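Local coordinates for protein alkaline serine protease (Pseudoalteromonas sp., PDB 1Y9Z) that probably hydrolyses peptide bonds in protein substrates as a cold-adapted, subtilisin-like alkaline serine protease, at residues A[83-87]-A[377-381]; A[271-277]-A[298-304]. All coordinates share one frame; numbering follows the deposited sequence.

How the contacts relate
The two contacts sit in different domains, on opposite sides of the centre of the chain, with their own centres about 43 Å apart and nearest atoms about 27 Å apart. Contact 1 lies in the subtilisin-like alpha/beta domain and sets the loop after helix 65-74 against helix 368-385. Contact 2 ties together strand 275-280, helix 291-300 and strand 305-309 in the inserted beta-barrel domain. Along the chain the order is 83-87, 271-277, 298-304, 377-381, so contact 1 spans the insertion and contact 2 falls within it. They share no helix or sheet: contact 1 joins sequence-distant parts of the protease core, contact 2 a local unit of the insert, so the two probably pack independently.

Contact 1 of 2, residues A[83-87]-A[377-381]; sequences VGVMP and GVATL
Apolar loop-on-helix packing joins Val-85 and Met-86 to one side of helix 368-385, which carries Ser-369 of the inhibitor pocket, inside the subtilisin-like domain, and all six touching residues are buried. Segment 83-87 follows the calcium-binding loop that includes Val-82, and its backbone is hydrogen-bonded to Thr-72 and Ile-73 in the last turn of helix 65-74 and to Ala-75 just beyond it. Val-85 presents one methyl to the helix: Val-85 CG1 lies 3.6 Å from Gly-377 C and 3.9 Å from Leu-381 CD2, with Val-378 CG2 closing in beside it. The other methyl is consistent with a glycine at 377, since a beta carbon there would fall 3.0 Å from Val-85 CG2, a clash. Met-86 runs extended to its sulfur, then bends at its last torsion (chi3 -78°), which brings CE to 3.6 Å from both Gly-377 O and Thr-380 CB. The thioether crosses the threonine at about a right angle, with Met-86 SD 3.8 Å from Thr-380 CG2, while the Met-86 and Leu-381 side chains run alongside in opposing senses, Met-86 CG 4.1 Å from Leu-381 CB. Thr-380 meets the methionine with CB and CG2, CG2 lying anti to the backbone N, while OG1 (chi1 -56°) is hydrogen-bonded to Ser-376 O one turn back. The Gly-377 carbonyl that touches the methionine methyl already accepts the N-H of Leu-381, 3.0 Å from Leu-381 N to Gly-377 O. With Gly-377 O and Thr-380 OG1 both bonded within the helix, the 257 Å² buried here is held by the fit of methyl and thioether groups.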
loop_
_atom_site.group_PDB
_atom_site.type_symbol
_atom_site.label_atom_id
_atom_site.label_comp_id
_atom_site.label_asym_id
_atom_site.label_seq_id
_atom_site.Cartn_x
_atom_site.Cartn_y
_atom_site.Cartn_z
ATOM N N VAL A 83 3.113 6.679 -10.183
ATOM C CA VAL A 83 3.335 5.690 -11.232
ATOM C C VAL A 83 3.182 4.304 -10.617
ATOM O O VAL A 83 3.571 4.082 -9.467
ATOM C CB VAL A 83 4.754 5.801 -11.856
ATOM C CG1 VAL A 83 4.875 7.090 -12.638
ATOM C CG2 VAL A 83 5.815 5.742 -10.771
ATOM N N GLY A 84 2.587 3.390 -11.378
ATOM C CA GLY A 84 2.409 2.029 -10.907
ATOM C C GLY A 84 3.500 1.124 -11.456
ATOM O O GLY A 84 4.409 1.587 -12.150
ATOM N N VAL A 85 3.411 -0.168 -11.159
ATOM C CA VAL A 85 4.413 -1.121 -11.623
ATOM C C VAL A 85 4.560 -1.097 -13.144
ATOM O O VAL A 85 5.675 -1.156 -13.665
ATOM C CB VAL A 85 4.073 -2.557 -11.160
ATOM C CG1 VAL A 85 5.112 -3.534 -11.690
ATOM C CG2 VAL A 85 4.033 -2.615 -9.640
ATOM N N MET A 86 3.431 -1.017 -13.845
ATOM C CA MET A 86 3.400 -0.960 -15.312
ATOM C C MET A 86 2.640 0.327 -15.626
ATOM O O MET A 86 1.423 0.319 -15.808
ATOM C CB MET A 86 2.664 -2.180 -15.865
ATOM C CG MET A 86 3.311 -3.502 -15.451
ATOM S SD MET A 86 2.403 -4.970 -15.964
ATOM C CE MET A 86 1.094 -4.988 -14.731
ATOM N N PRO A 87 3.365 1.453 -15.709
ATOM C CA PRO A 87 2.804 2.780 -15.973
ATOM C C PRO A 87 2.729 3.311 -17.400
ATOM O O PRO A 87 2.248 4.427 -17.605
ATOM C CB PRO A 87 3.699 3.662 -15.129
ATOM C CG PRO A 87 5.056 3.076 -15.468
ATOM C CD PRO A 87 4.813 1.558 -15.442
ATOM N N GLY A 377 1.448 -7.023 -9.753
ATOM C CA GLY A 377 1.881 -6.114 -10.800
ATOM C C GLY A 377 3.233 -6.573 -11.319
ATOM O O GLY A 377 3.446 -6.659 -12.529
ATOM N N VAL A 378 4.146 -6.879 -10.401
ATOM C CA VAL A 378 5.476 -7.344 -10.779
ATOM C C VAL A 378 5.396 -8.700 -11.472
ATOM O O VAL A 378 6.125 -8.957 -12.426
ATOM C CB VAL A 378 6.407 -7.454 -9.547
ATOM C CG1 VAL A 378 7.653 -8.262 -9.897
ATOM C CG2 VAL A 378 6.809 -6.064 -9.081
ATOM N N ALA A 379 4.509 -9.568 -10.996
ATOM C CA ALA A 379 4.356 -10.888 -11.600
ATOM C C ALA A 379 3.976 -10.737 -13.067
ATOM O O ALA A 379 4.517 -11.418 -13.939
ATOM C CB ALA A 379 3.285 -11.687 -10.858
ATOM N N THR A 380 3.042 -9.833 -13.334
ATOM C CA THR A 380 2.580 -9.585 -14.693
ATOM C C THR A 380 3.712 -9.007 -15.544
ATOM O O THR A 380 3.924 -9.430 -16.683
ATOM C CB THR A 380 1.382 -8.606 -14.687
ATOM O OG1 THR A 380 0.345 -9.129 -13.843
ATOM C CG2 THR A 380 0.829 -8.427 -16.090
ATOM N N LEU A 381 4.437 -8.045 -14.981
ATOM C CA LEU A 381 5.552 -7.407 -15.677
ATOM C C LEU A 381 6.628 -8.422 -16.057
ATOM O O LEU A 381 7.073 -8.475 -17.204
ATOM C CB LEU A 381 6.159 -6.313 -14.795
ATOM C CG LEU A 381 7.435 -5.627 -15.295
ATOM C CD1 LEU A 381 7.200 -4.983 -16.659
ATOM C CD2 LEU A 381 7.863 -4.581 -14.275
#

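Contact 2 of 2, residues A[271-277]-A[298-304]; sequences NMANKIC and CKTAGAK
The flat peptide group of Ala-301 takes the N-H of Met-272 from above its carbonyl plane, 2.9 Å from Met-272 N to Ala-301 O, while the Lys-275 carbonyl receives the Lys-304 N-H almost end-on (C=O...N 165°, 3.0 Å between Lys-275 O and Lys-304 N). These bonds bracket the junctions of a beta-alpha-beta unit: a type II turn, Met-272 to Lys-275, leads into strand 275-280, and a Schellman motif at Gly-302 ends helix 291-300 ahead of strand 305-309. Two CA-H...O contacts, Ala-303 CA to Met-272 O and Ala-273 CA to Gly-302 O, each 3.4 Å from carbon to oxygen, lie between the turns. Met-272 lays CG 3.5 Å from Ala-301 CB. Lys-304 runs its methylenes against the Asn-274 backbone, Lys-304 CD 3.2 Å from Asn-274 CA, a tight approach, and bends at chi3 (61°) before NZ reaches its hydrogen-bond acceptor, the carbonyl of Thr-254. With an alanine in place of Lys-304, the Thr-254 oxygen would probably lose its ammonium partner and the Asn-274 backbone the methylene chain beside it. The disulfide between Cys-277 SG and Cys-298 SG (2.0 Å, chi3 -79°) ties strand 275-280 to helix 291-300, and next to it Cys-277 CB presses on Ala-303 CB at 3.4 Å, closer than usual carbon packing.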
loop_
_atom_site.group_PDB
_atom_site.type_symbol
_atom_site.label_atom_id
_atom_site.label_comp_id
_atom_site.label_asym_id
_atom_site.label_seq_id
_atom_site.Cartn_x
_atom_site.Cartn_y
_atom_site.Cartn_z
ATOM N N ASN A 271 9.683 25.902 24.708
ATOM C CA ASN A 271 8.579 26.714 24.208
ATOM C C ASN A 271 8.459 26.574 22.696
ATOM O O ASN A 271 9.270 27.117 21.945
ATOM C CB ASN A 271 8.783 28.184 24.578
ATOM C CG ASN A 271 7.663 29.070 24.069
ATOM O OD1 ASN A 271 6.485 28.795 24.301
ATOM N ND2 ASN A 271 8.025 30.141 23.373
ATOM N N MET A 272 7.441 25.839 22.257
ATOM C CA MET A 272 7.208 25.610 20.835
ATOM C C MET A 272 6.251 26.619 20.211
ATOM O O MET A 272 5.809 26.439 19.076
ATOM C CB MET A 272 6.665 24.196 20.611
ATOM C CG MET A 272 7.704 23.094 20.734
ATOM S SD MET A 272 8.988 23.209 19.475
ATOM C CE MET A 272 10.225 22.112 20.159
ATOM N N ALA A 273 5.931 27.677 20.947
ATOM C CA ALA A 273 5.027 28.698 20.434
ATOM C C ALA A 273 5.559 29.253 19.116
ATOM O O ALA A 273 6.746 29.557 18.996
ATOM C CB ALA A 273 4.873 29.821 21.454
ATOM N N ASN A 274 4.677 29.373 18.128
ATOM C CA ASN A 274 5.041 29.895 16.813
ATOM C C ASN A 274 6.139 29.088 16.124
ATOM O O ASN A 274 6.847 29.605 15.260
ATOM C CB ASN A 274 5.484 31.356 16.932
ATOM C CG ASN A 274 4.352 32.275 17.347
ATOM O OD1 ASN A 274 3.355 32.409 16.636
ATOM N ND2 ASN A 274 4.500 32.912 18.502
ATOM N N LYS A 275 6.269 27.820 16.497
ATOM C CA LYS A 275 7.295 26.965 15.911
ATOM C C LYS A 275 6.722 25.679 15.322
ATOM O O LYS A 275 5.625 25.252 15.680
ATOM C CB LYS A 275 8.323 26.581 16.979
ATOM C CG LYS A 275 9.071 27.741 17.618
ATOM C CD LYS A 275 10.212 28.227 16.741
ATOM C CE LYS A 275 11.087 29.225 17.492
ATOM N NZ LYS A 275 12.281 29.639 16.705
ATOM N N ILE A 276 7.473 25.082 14.400
ATOM C CA ILE A 276 7.092 23.804 13.810
ATOM C C ILE A 276 7.912 22.849 14.664
ATOM O O ILE A 276 9.140 22.933 14.704
ATOM C CB ILE A 276 7.517 23.688 12.331
ATOM C CG1 ILE A 276 6.715 24.677 11.480
ATOM C CG2 ILE A 276 7.299 22.262 11.838
ATOM C CD1 ILE A 276 5.208 24.497 11.569
ATOM N N CYS A 277 7.222 21.953 15.354
ATOM C CA CYS A 277 7.859 21.023 16.271
ATOM C C CYS A 277 8.219 19.663 15.691
ATOM O O CYS A 277 7.348 18.884 15.304
ATOM C CB CYS A 277 6.939 20.859 17.472
ATOM S SG CYS A 277 7.539 19.945 18.924
ATOM N N CYS A 298 4.578 17.875 21.722
ATOM C CA CYS A 298 4.782 19.041 20.880
ATOM C C CYS A 298 3.632 20.034 21.037
ATOM O O CYS A 298 3.855 21.229 21.233
ATOM C CB CYS A 298 4.879 18.612 19.417
ATOM S SG CYS A 298 6.536 18.189 18.785
ATOM N N LYS A 299 2.405 19.530 20.945
ATOM C CA LYS A 299 1.211 20.362 21.066
ATOM C C LYS A 299 1.162 21.107 22.395
ATOM O O LYS A 299 0.901 22.311 22.436
ATOM C CB LYS A 299 -0.047 19.501 20.919
ATOM C CG LYS A 299 -1.353 20.277 21.030
ATOM C CD LYS A 299 -1.486 21.302 19.912
ATOM C CE LYS A 299 -2.745 22.141 20.073
ATOM N NZ LYS A 299 -2.711 22.966 21.313
ATOM N N THR A 300 1.406 20.383 23.483
ATOM C CA THR A 300 1.385 20.976 24.814
ATOM C C THR A 300 2.383 22.126 24.906
ATOM O O THR A 300 2.131 23.125 25.582
ATOM C CB THR A 300 1.728 19.924 25.888
ATOM O OG1 THR A 300 0.786 18.845 25.815
ATOM C CG2 THR A 300 1.672 20.540 27.279
ATOM N N ALA A 301 3.512 21.982 24.221
ATOM C CA ALA A 301 4.549 23.007 24.225
ATOM C C ALA A 301 4.118 24.238 23.430
ATOM O O ALA A 301 4.810 25.256 23.432
ATOM C CB ALA A 301 5.845 22.443 23.656
ATOM N N GLY A 302 2.981 24.133 22.746
ATOM C CA GLY A 302 2.467 25.251 21.970
ATOM C C GLY A 302 2.802 25.248 20.487
ATOM O O GLY A 302 2.672 26.275 19.819
ATOM N N ALA A 303 3.217 24.100 19.961
ATOM C CA ALA A 303 3.576 23.987 18.550
ATOM C C ALA A 303 2.437 24.347 17.597
ATOM O O ALA A 303 1.272 24.059 17.868
ATOM C CB ALA A 303 4.066 22.571 18.255
ATOM N N LYS A 304 2.789 24.977 16.479
ATOM C CA LYS A 304 1.813 25.365 15.462
ATOM C C LYS A 304 1.629 24.223 14.469
ATOM O O LYS A 304 0.548 24.035 13.911
ATOM C CB LYS A 304 2.283 26.611 14.707
ATOM C CG LYS A 304 2.272 27.890 15.525
ATOM C CD LYS A 304 2.770 29.072 14.702
ATOM C CE LYS A 304 1.892 29.335 13.490
ATOM N NZ LYS A 304 2.396 30.496 12.704
#